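Local coordinates for CG8862 (Drosophila melanogaster, PDB 3ISM), which is endonuclease G, a magnesium-dependent nuclease that probably cleaves both DNA and RNA, captured in complex with its protein inhibitor EndoGI, at residues 40-45 / 50-55; 189-194 / 229-234; 87-92 / 97-102. All coordinates share one frame; numbering follows the deposited sequence.

Interaction 1 of 3, residues 40-45 / 50-55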
loop_
_atom_site.group_PDB
_atom_site.type_symbol
_atom_site.label_atom_id
_atom_site.label_comp_id
_atom_site.label_asym_id
_atom_site.label_seq_id
_atom_site.Cartn_x
_atom_site.Cartn_y
_atom_site.Cartn_z
ATOM N N VAL B 40 -7.365 -5.557 19.572
ATOM C CA VAL B 40 -7.805 -4.451 18.722
ATOM C C VAL B 40 -7.224 -4.654 17.320
ATOM O O VAL B 40 -6.091 -5.108 17.177
ATOM C CB VAL B 40 -7.410 -3.066 19.320
ATOM C CG1 VAL B 40 -7.894 -1.925 18.436
ATOM C CG2 VAL B 40 -7.991 -2.903 20.727
ATOM N N LEU B 41 -8.011 -4.340 16.298
ATOM C CA LEU B 41 -7.622 -4.601 14.917
ATOM C C LEU B 41 -7.853 -3.391 14.022
ATOM O O LEU B 41 -8.941 -2.832 14.020
ATOM C CB LEU B 41 -8.413 -5.798 14.386
ATOM C CG LEU B 41 -8.187 -6.242 12.933
ATOM C CD1 LEU B 41 -7.942 -7.743 12.924
ATOM C CD2 LEU B 41 -9.371 -5.922 12.066
ATOM N N SER B 42 -6.836 -3.007 13.250
ATOM C CA SER B 42 -7.005 -2.040 12.177
ATOM C C SER B 42 -6.963 -2.829 10.876
ATOM O O SER B 42 -6.002 -3.555 10.629
ATOM C CB SER B 42 -5.907 -0.988 12.222
ATOM O OG SER B 42 -5.826 -0.216 11.029
ATOM N N TYR B 43 -8.033 -2.732 10.079
ATOM C CA TYR B 43 -8.177 -3.570 8.886
ATOM C C TYR B 43 -7.799 -2.803 7.622
ATOM O O TYR B 43 -8.250 -1.661 7.414
ATOM C CB TYR B 43 -9.613 -4.085 8.744
ATOM C CG TYR B 43 -9.769 -5.159 7.689
ATOM C CD1 TYR B 43 -9.135 -6.404 7.832
ATOM C CD2 TYR B 43 -10.530 -4.933 6.539
ATOM C CE1 TYR B 43 -9.278 -7.402 6.853
ATOM C CE2 TYR B 43 -10.677 -5.920 5.554
ATOM C CZ TYR B 43 -10.049 -7.156 5.729
ATOM O OH TYR B 43 -10.203 -8.148 4.786
ATOM N N ASP B 44 -6.984 -3.432 6.788
ATOM C CA ASP B 44 -6.572 -2.840 5.514
ATOM C C ASP B 44 -7.509 -3.374 4.426
ATOM O O ASP B 44 -7.323 -4.490 3.940
ATOM C CB ASP B 44 -5.110 -3.204 5.231
ATOM C CG ASP B 44 -4.559 -2.549 3.973
ATOM O OD1 ASP B 44 -5.343 -1.944 3.217
ATOM O OD2 ASP B 44 -3.325 -2.628 3.751
ATOM N N ARG B 45 -8.534 -2.587 4.087
ATOM C CA ARG B 45 -9.543 -2.982 3.094
ATOM C C ARG B 45 -8.992 -3.228 1.683
ATOM O O ARG B 45 -9.544 -4.034 0.942
ATOM C CB ARG B 45 -10.678 -1.968 3.033
ATOM C CG ARG B 45 -11.562 -1.990 4.276
ATOM C CD ARG B 45 -12.627 -0.908 4.218
ATOM N NE ARG B 45 -12.059 0.438 4.269
ATOM C CZ ARG B 45 -12.749 1.551 3.999
ATOM N NH1 ARG B 45 -14.024 1.479 3.635
ATOM N NH2 ARG B 45 -12.165 2.736 4.099
ATOM N N PRO B 50 -5.032 -7.335 8.093
ATOM C CA PRO B 50 -4.875 -6.173 8.974
ATOM C C PRO B 50 -3.782 -5.182 8.528
ATOM O O PRO B 50 -2.827 -5.576 7.879
ATOM C CB PRO B 50 -4.454 -6.804 10.315
ATOM C CG PRO B 50 -4.917 -8.212 10.250
ATOM C CD PRO B 50 -4.762 -8.605 8.801
ATOM N N HIS B 51 -3.937 -3.908 8.867
ATOM C CA HIS B 51 -2.766 -3.031 8.971
ATOM C C HIS B 51 -1.967 -3.472 10.206
ATOM O O HIS B 51 -0.764 -3.569 10.150
ATOM C CB HIS B 51 -3.161 -1.575 9.178
ATOM C CG HIS B 51 -3.766 -0.915 7.974
ATOM N ND1 HIS B 51 -3.050 -0.659 6.825
ATOM C CD2 HIS B 51 -5.007 -0.398 7.770
ATOM C CE1 HIS B 51 -3.824 -0.023 5.957
ATOM N NE2 HIS B 51 -5.021 0.140 6.504
ATOM N N TRP B 52 -2.661 -3.682 11.324
ATOM C CA TRP B 52 -2.034 -4.050 12.597
ATOM C C TRP B 52 -3.070 -4.656 13.538
ATOM O O TRP B 52 -4.292 -4.466 13.358
ATOM C CB TRP B 52 -1.343 -2.844 13.286
ATOM C CG TRP B 52 -2.203 -1.605 13.488
ATOM C CD1 TRP B 52 -2.254 -0.511 12.678
ATOM C CD2 TRP B 52 -3.091 -1.325 14.585
ATOM N NE1 TRP B 52 -3.138 0.422 13.178
ATOM C CE2 TRP B 52 -3.663 -0.052 14.350
ATOM C CE3 TRP B 52 -3.474 -2.028 15.727
ATOM C CZ2 TRP B 52 -4.597 0.525 15.217
ATOM C CZ3 TRP B 52 -4.412 -1.444 16.598
ATOM C CH2 TRP B 52 -4.965 -0.193 16.324
ATOM N N VAL B 53 -2.589 -5.421 14.519
ATOM C CA VAL B 53 -3.416 -5.754 15.666
ATOM C C VAL B 53 -2.650 -5.340 16.935
ATOM O O VAL B 53 -1.416 -5.191 16.902
ATOM C CB VAL B 53 -3.778 -7.259 15.735
ATOM C CG1 VAL B 53 -4.562 -7.700 14.523
ATOM C CG2 VAL B 53 -2.517 -8.112 15.905
ATOM N N PHE B 54 -3.383 -5.162 18.034
ATOM C CA PHE B 54 -2.779 -4.769 19.286
ATOM C C PHE B 54 -3.284 -5.662 20.423
ATOM O O PHE B 54 -4.470 -6.000 20.494
ATOM C CB PHE B 54 -3.036 -3.285 19.601
ATOM C CG PHE B 54 -1.827 -2.582 20.141
ATOM C CD1 PHE B 54 -1.060 -1.766 19.315
ATOM C CD2 PHE B 54 -1.412 -2.799 21.454
ATOM C CE1 PHE B 54 0.097 -1.146 19.807
ATOM C CE2 PHE B 54 -0.258 -2.192 21.947
ATOM C CZ PHE B 54 0.505 -1.369 21.117
ATOM N N GLU B 55 -2.370 -6.048 21.301
ATOM C CA GLU B 55 -2.685 -6.988 22.383
ATOM C C GLU B 55 -2.019 -6.520 23.662
ATOM O O GLU B 55 -0.944 -5.931 23.630
ATOM C CB GLU B 55 -2.194 -8.398 22.046
ATOM C CG GLU B 55 -2.847 -9.063 20.802
ATOM C CD GLU B 55 -2.098 -10.337 20.365
ATOM O OE1 GLU B 55 -0.899 -10.241 20.024
ATOM O OE2 GLU B 55 -2.702 -11.433 20.360
HETATM O O HOH W 1 -4.265 2.013 11.038
HETATM O O HOH W 2 -1.721 -4.326 5.445
#
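At Trp-52, CG stands between its own backbone N and carbonyl carbon (chi1 53°), and this folds the indole back over Ser-42. CB of Ser-42 lies 3.4 Å from the centroid of the five-membered ring of Trp-52, a CH-pi contact over the face. His-51 turns its CG anti to the carbonyl carbon (chi1 -71°), which lays the imidazole on Asp-44. There CB of Asp-44 sits 3.5 Å from the His-51 ring centroid, nearly on the normal, and the carboxylate stacks with its plane 12° from that of the ring. Asp-31 holds NE2 of His-51 through its carboxylate and OG of Ser-42 through its backbone O, while Asn-47 binds the carboxylate of Asp-44. One water joins the polar ends, accepting from NE1 of Trp-52 at 2.9 Å and donating to OG of Ser-42.

The backbone places both ring-bearing residues opposite one residue. Phe-54 N reaches Val-40 O at 2.8 Å in a regular antiparallel hydrogen-bonded pair, but farther along both His-51 and Trp-52 face Ser-42, a classic beta bulge. His-51 N meets Ser-42 O at 2.7 Å; Trp-52 N makes a weak bond of 3.4 Å to the same Ser-42 O. On the other face, CD1 of Leu-41 touches CG1 of Val-53 at 3.7 Å.

This hairpin belongs to the mixed central sheet: strand 33-35 pairs with 40-44 on its outer side, strand 153-161 with 49-57, and helix 16-22 packs on Val-40 and Phe-54.

Interaction 2 of 3, residues 189-194 / 229-234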
loop_
_atom_site.group_PDB
_atom_site.type_symbol
_atom_site.label_atom_id
_atom_site.label_comp_id
_atom_site.label_asym_id
_atom_site.label_seq_id
_atom_site.Cartn_x
_atom_site.Cartn_y
_atom_site.Cartn_z
ATOM N N HIS B 189 6.945 -9.461 4.717
ATOM C CA HIS B 189 7.519 -9.570 6.074
ATOM C C HIS B 189 6.411 -9.298 7.090
ATOM O O HIS B 189 5.369 -8.754 6.743
ATOM C CB HIS B 189 8.623 -8.520 6.312
ATOM C CG HIS B 189 9.838 -8.660 5.438
ATOM N ND1 HIS B 189 9.846 -8.297 4.106
ATOM C CD2 HIS B 189 11.107 -9.040 5.727
ATOM C CE1 HIS B 189 11.051 -8.496 3.600
ATOM N NE2 HIS B 189 11.836 -8.950 4.564
ATOM N N PHE B 190 6.658 -9.657 8.349
ATOM C CA PHE B 190 5.791 -9.279 9.459
ATOM C C PHE B 190 6.637 -8.739 10.611
ATOM O O PHE B 190 7.793 -9.070 10.722
ATOM C CB PHE B 190 4.969 -10.484 9.934
ATOM C CG PHE B 190 4.005 -11.010 8.910
ATOM C CD1 PHE B 190 2.720 -10.489 8.817
ATOM C CD2 PHE B 190 4.377 -12.044 8.048
ATOM C CE1 PHE B 190 1.824 -10.967 7.858
ATOM C CE2 PHE B 190 3.487 -12.540 7.094
ATOM C CZ PHE B 190 2.207 -11.996 6.994
ATOM N N TYR B 191 6.062 -7.910 11.471
ATOM C CA TYR B 191 6.798 -7.391 12.630
ATOM C C TYR B 191 6.028 -7.671 13.907
ATOM O O TYR B 191 4.819 -7.879 13.870
ATOM C CB TYR B 191 7.020 -5.865 12.538
ATOM C CG TYR B 191 5.732 -5.081 12.453
ATOM C CD1 TYR B 191 4.956 -4.822 13.589
ATOM C CD2 TYR B 191 5.278 -4.614 11.230
ATOM C CE1 TYR B 191 3.755 -4.142 13.494
ATOM C CE2 TYR B 191 4.096 -3.917 11.120
ATOM C CZ TYR B 191 3.342 -3.693 12.247
ATOM O OH TYR B 191 2.175 -3.012 12.110
ATOM N N LYS B 192 6.742 -7.632 15.027
ATOM C CA LYS B 192 6.138 -7.478 16.346
ATOM C C LYS B 192 6.929 -6.409 17.066
ATOM O O LYS B 192 8.154 -6.472 17.129
ATOM C CB LYS B 192 6.175 -8.778 17.153
ATOM C CG LYS B 192 5.119 -9.799 16.722
ATOM C CD LYS B 192 5.097 -10.974 17.692
ATOM C CE LYS B 192 4.130 -12.083 17.245
ATOM N NZ LYS B 192 2.708 -11.657 17.348
ATOM N N VAL B 193 6.225 -5.420 17.597
ATOM C CA VAL B 193 6.854 -4.388 18.398
ATOM C C VAL B 193 6.224 -4.470 19.781
ATOM O O VAL B 193 5.009 -4.414 19.911
ATOM C CB VAL B 193 6.722 -2.966 17.753
ATOM C CG1 VAL B 193 7.386 -1.907 18.651
ATOM C CG2 VAL B 193 7.369 -2.945 16.365
ATOM N N ILE B 194 7.074 -4.611 20.802
ATOM C CA ILE B 194 6.681 -5.101 22.125
ATOM C C ILE B 194 7.209 -4.196 23.251
ATOM O O ILE B 194 8.370 -3.789 23.229
ATOM C CB ILE B 194 7.284 -6.525 22.345
ATOM C CG1 ILE B 194 6.941 -7.474 21.181
ATOM C CG2 ILE B 194 6.876 -7.105 23.687
ATOM C CD1 ILE B 194 8.076 -8.437 20.829
ATOM N N GLU B 229 12.324 2.146 15.015
ATOM C CA GLU B 229 12.167 3.262 14.085
ATOM C C GLU B 229 12.213 2.786 12.640
ATOM O O GLU B 229 11.558 3.342 11.770
ATOM C CB GLU B 229 13.261 4.310 14.319
ATOM C CG GLU B 229 13.188 5.027 15.675
ATOM C CD GLU B 229 13.806 4.238 16.824
ATOM O OE1 GLU B 229 14.541 3.254 16.558
ATOM O OE2 GLU B 229 13.553 4.611 17.994
ATOM N N SER B 230 12.984 1.736 12.379
ATOM C CA SER B 230 13.008 1.193 11.022
ATOM C C SER B 230 11.712 0.440 10.711
ATOM O O SER B 230 11.251 0.460 9.572
ATOM C CB SER B 230 14.206 0.283 10.814
ATOM O OG SER B 230 14.019 -0.879 11.579
ATOM N N VAL B 231 11.102 -0.194 11.713
ATOM C CA VAL B 231 9.754 -0.780 11.531
ATOM C C VAL B 231 8.717 0.327 11.261
ATOM O O VAL B 231 7.874 0.199 10.385
ATOM C CB VAL B 231 9.286 -1.623 12.769
ATOM C CG1 VAL B 231 7.970 -2.348 12.466
ATOM C CG2 VAL B 231 10.348 -2.641 13.215
ATOM N N GLU B 232 8.789 1.408 12.042
ATOM C CA GLU B 232 7.904 2.554 11.895
ATOM C C GLU B 232 8.003 3.170 10.507
ATOM O O GLU B 232 7.004 3.429 9.857
ATOM C CB GLU B 232 8.219 3.597 12.973
ATOM C CG GLU B 232 7.787 3.118 14.362
ATOM C CD GLU B 232 8.057 4.097 15.478
ATOM O OE1 GLU B 232 9.100 4.767 15.441
ATOM O OE2 GLU B 232 7.228 4.181 16.410
ATOM N N ARG B 233 9.223 3.378 10.048
ATOM C CA ARG B 233 9.444 3.972 8.747
ATOM C C ARG B 233 8.883 3.081 7.637
ATOM O O ARG B 233 8.226 3.575 6.709
ATOM C CB ARG B 233 10.946 4.206 8.559
ATOM C CG ARG B 233 11.290 5.476 7.840
ATOM C CD ARG B 233 12.790 5.595 7.712
ATOM N NE ARG B 233 13.419 6.405 8.758
ATOM C CZ ARG B 233 13.634 7.717 8.636
ATOM N NH1 ARG B 233 13.223 8.357 7.539
ATOM N NH2 ARG B 233 14.236 8.393 9.605
ATOM N N SER B 234 9.112 1.769 7.743
ATOM C CA SER B 234 8.576 0.815 6.752
ATOM C C SER B 234 7.067 0.637 6.820
ATOM O O SER B 234 6.419 0.417 5.788
ATOM C CB SER B 234 9.238 -0.545 6.911
ATOM O OG SER B 234 10.597 -0.475 6.529
#
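Tyr-191 and Val-193 meet Val-231 in a small apolar strand-to-helix contact, where helix 228-235 rests on one face of the mixed central sheet. The evidence for its modest size is a summed buried surface of 116 Å². The nearest backbone approach, between the CA atoms of Tyr-191 and Val-231, is 7.3 Å, a separation bridged by side chains. A single methyl does the touching. CG1 of Val-231, anti to its backbone N (chi1 -173°), abuts the root of the tyrosine, 3.5 Å from CG of Tyr-191 and 3.6 Å from its CB. The same CG1 of Val-231 lies 4.0 Å from CG2 of Val-193, the two valine side chains running antiparallel alongside one another. Val-209 of the adjoining strand 203-211 also touches Val-231, which therefore bears on two neighbouring strands.

The torsion of Tyr-191 (chi1 59°) places CG between backbone N and carbonyl carbon and sends the ring across the sheet, with its hydroxyl end near strand 49-57. Phe-239 meets this ring and Leu-237 packs beside it, so the segment following the helix helps enclose the tyrosine. The helix is regular at this point, Arg-233 N bonding to Glu-229 O at 2.9 Å. Glu-232 forms a salt bridge with Arg-245, and Phe-84 of the second subunit packs on the helix as well.

Tyr-191 and Val-193 alternate with Lys-192, whose side chain leaves on the opposite face and packs on helix 136-146, the helix carrying the magnesium ligand Glu-141. A central sheet with helices on both faces, the metal site on one of them, is the architecture of the DNA/RNA non-specific endonucleases; this contact belongs to the face remote from the metal helix.

Interaction 3 of 3, residues 87-92 / 97-102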
loop_
_atom_site.group_PDB
_atom_site.type_symbol
_atom_site.label_atom_id
_atom_site.label_comp_id
_atom_site.label_asym_id
_atom_site.label_seq_id
_atom_site.Cartn_x
_atom_site.Cartn_y
_atom_site.Cartn_z
ATOM N N SER B 87 -11.747 -11.025 3.077
ATOM C CA SER B 87 -11.127 -12.280 2.663
ATOM C C SER B 87 -12.060 -13.455 2.985
ATOM O O SER B 87 -12.860 -13.405 3.948
ATOM C CB SER B 87 -9.752 -12.481 3.298
ATOM O OG SER B 87 -9.820 -12.371 4.711
ATOM N N GLN B 88 -11.962 -14.494 2.155
ATOM C CA GLN B 88 -12.764 -15.691 2.294
ATOM C C GLN B 88 -11.862 -16.917 2.312
ATOM O O GLN B 88 -10.746 -16.887 1.787
ATOM C CB GLN B 88 -13.771 -15.786 1.141
ATOM C CG GLN B 88 -14.769 -14.608 1.069
ATOM C CD GLN B 88 -15.888 -14.710 2.119
ATOM O OE1 GLN B 88 -16.124 -15.775 2.698
ATOM N NE2 GLN B 88 -16.586 -13.598 2.353
ATOM N N ASN B 89 -12.342 -17.997 2.914
ATOM C CA ASN B 89 -11.631 -19.281 2.859
ATOM C C ASN B 89 -11.263 -19.695 1.428
ATOM O O ASN B 89 -10.161 -20.200 1.207
ATOM C CB ASN B 89 -12.409 -20.393 3.583
ATOM C CG ASN B 89 -12.290 -20.289 5.096
ATOM O OD1 ASN B 89 -11.245 -19.910 5.628
ATOM N ND2 ASN B 89 -13.368 -20.620 5.797
ATOM N N THR B 90 -12.149 -19.419 0.465
ATOM C CA THR B 90 -11.857 -19.660 -0.962
ATOM C C THR B 90 -10.563 -19.009 -1.463
ATOM O O THR B 90 -9.881 -19.571 -2.319
ATOM C CB THR B 90 -13.020 -19.239 -1.910
ATOM O OG1 THR B 90 -13.356 -17.855 -1.706
ATOM C CG2 THR B 90 -14.238 -20.101 -1.697
ATOM N N ASP B 91 -10.212 -17.847 -0.916
ATOM C CA ASP B 91 -8.991 -17.131 -1.314
ATOM C C ASP B 91 -7.696 -17.846 -0.926
ATOM O O ASP B 91 -6.694 -17.759 -1.639
ATOM C CB ASP B 91 -8.970 -15.731 -0.701
ATOM C CG ASP B 91 -10.102 -14.841 -1.213
ATOM O OD1 ASP B 91 -10.282 -14.762 -2.445
ATOM O OD2 ASP B 91 -10.786 -14.205 -0.373
ATOM N N TYR B 92 -7.738 -18.534 0.212
ATOM C CA TYR B 92 -6.574 -19.191 0.822
ATOM C C TYR B 92 -6.427 -20.643 0.398
ATOM O O TYR B 92 -5.318 -21.193 0.462
ATOM C CB TYR B 92 -6.712 -19.182 2.345
ATOM C CG TYR B 92 -6.395 -17.864 2.985
ATOM C CD1 TYR B 92 -7.387 -16.905 3.177
ATOM C CD2 TYR B 92 -5.099 -17.564 3.390
ATOM C CE1 TYR B 92 -7.094 -15.672 3.774
ATOM C CE2 TYR B 92 -4.802 -16.342 3.989
ATOM C CZ TYR B 92 -5.804 -15.405 4.171
ATOM O OH TYR B 92 -5.506 -14.202 4.758
ATOM N N TYR B 97 -0.420 -20.981 0.941
ATOM C CA TYR B 97 -0.266 -20.147 2.140
ATOM C C TYR B 97 -1.227 -20.550 3.256
ATOM O O TYR B 97 -2.339 -21.015 3.008
ATOM C CB TYR B 97 -0.484 -18.660 1.811
ATOM C CG TYR B 97 0.498 -18.097 0.814
ATOM C CD1 TYR B 97 1.796 -17.760 1.203
ATOM C CD2 TYR B 97 0.135 -17.916 -0.518
ATOM C CE1 TYR B 97 2.708 -17.268 0.292
ATOM C CE2 TYR B 97 1.040 -17.420 -1.444
ATOM C CZ TYR B 97 2.328 -17.096 -1.031
ATOM O OH TYR B 97 3.229 -16.595 -1.954
ATOM N N ASP B 98 -0.787 -20.351 4.489
ATOM C CA ASP B 98 -1.606 -20.622 5.646
ATOM C C ASP B 98 -2.445 -19.373 5.908
ATOM O O ASP B 98 -2.024 -18.272 5.565
ATOM C CB ASP B 98 -0.697 -20.838 6.860
ATOM C CG ASP B 98 -0.203 -22.254 6.990
ATOM O OD1 ASP B 98 -0.366 -23.062 6.048
ATOM O OD2 ASP B 98 0.352 -22.564 8.065
ATOM N N ARG B 99 -3.609 -19.546 6.531
ATOM C CA ARG B 99 -4.317 -18.430 7.158
ATOM C C ARG B 99 -3.601 -18.133 8.470
ATOM O O ARG B 99 -3.769 -18.860 9.478
ATOM C CB ARG B 99 -5.783 -18.789 7.426
ATOM C CG ARG B 99 -6.576 -19.095 6.170
ATOM C CD ARG B 99 -7.811 -19.916 6.454
ATOM N NE ARG B 99 -7.477 -21.310 6.711
ATOM C CZ ARG B 99 -8.340 -22.325 6.660
ATOM N NH1 ARG B 99 -9.614 -22.119 6.343
ATOM N NH2 ARG B 99 -7.920 -23.556 6.921
ATOM N N GLY B 100 -2.780 -17.088 8.464
ATOM C CA GLY B 100 -1.890 -16.827 9.611
ATOM C C GLY B 100 -2.432 -15.768 10.550
ATOM O O GLY B 100 -2.634 -14.605 10.138
ATOM N N HIS B 101 -2.685 -16.168 11.805
ATOM C CA HIS B 101 -3.163 -15.243 12.830
ATOM C C HIS B 101 -2.182 -14.079 12.992
ATOM O O HIS B 101 -0.968 -14.305 13.144
ATOM C CB HIS B 101 -3.222 -15.923 14.193
ATOM C CG HIS B 101 -4.351 -16.882 14.374
ATOM N ND1 HIS B 101 -4.304 -18.189 13.928
ATOM C CD2 HIS B 101 -5.529 -16.749 15.030
ATOM C CE1 HIS B 101 -5.424 -18.804 14.267
ATOM N NE2 HIS B 101 -6.181 -17.953 14.940
ATOM N N MET B 102 -2.704 -12.854 13.002
ATOM C CA MET B 102 -1.936 -11.728 13.530
ATOM C C MET B 102 -1.995 -11.711 15.069
ATOM O O MET B 102 -0.964 -11.770 15.726
ATOM C CB MET B 102 -2.377 -10.393 12.899
ATOM C CG MET B 102 -2.180 -10.299 11.381
ATOM S SD MET B 102 -0.457 -10.387 10.797
ATOM C CE MET B 102 -0.296 -12.169 10.485
#
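One face of the Tyr-92 ring carries CG of Arg-99, 3.6 Å from the ring centroid in a CH-pi contact, while Gln-88 O and Tyr-97 O lie at the ring's edge. The guanidinium of Arg-99 is met at its own edge by OD1 of Asn-89. Arg-99 belongs to the Asp-Arg-Gly-His motif of the DNA/RNA non-specific endonucleases, members of the His-Me finger clan; Asn-89 and Tyr-92 flank this motif, residues 98-101, on the arginine side, and it ends in His-101, the predicted proton acceptor. A bend in the arginine chain (chi3 -76°) carries the guanidinium past the ring towards Asn-89. NH1 of Arg-99 donates to OD1 of Asn-89 at 2.8 Å, with 154° at the hydrogen. That OD1 lies in the guanidinium plane, whereas NH1 stands well above the Asn-89 carbonyl plane, off the lone pairs.

In the inhibitor chain CG4930, Asp-330 salt-bridges NH2 of Arg-99 and Phe-286 makes a cation-pi contact. A serine in place of Arg-99 would probably leave Asn-89 OD1 without this donor, Asp-330 of the inhibitor without its mate and the Tyr-92 face without its CH-pi partner.

Beside Arg-99 in sequence, OD2 of Asp-98 hydrogen-bonds ND2 of Asn-133, the magnesium ligand.

From the N terminus, interaction 1 closes first, 40-45 returning to 50-55 across a four-residue turn. Interaction 3 follows with an equally short connection, from the weakly bonded helix 89-92 into strand 98-101. Interaction 2 makes the longest closure, 34 residues including strand 203-211. The three follow in series; none nests in or crosses another. Interactions 1 and 2 share the central sheet, where Tyr-191 OH packs 3.7 Å from Trp-52 CB. Met-102 ties segment 97-102, with the predicted proton acceptor His-101, to both: its CG lies 3.6 Å from Pro-50 CG, while its CE touches CE1 of Phe-190. These contacts connect the central sheet with helix 228-235 and with segment 97-102.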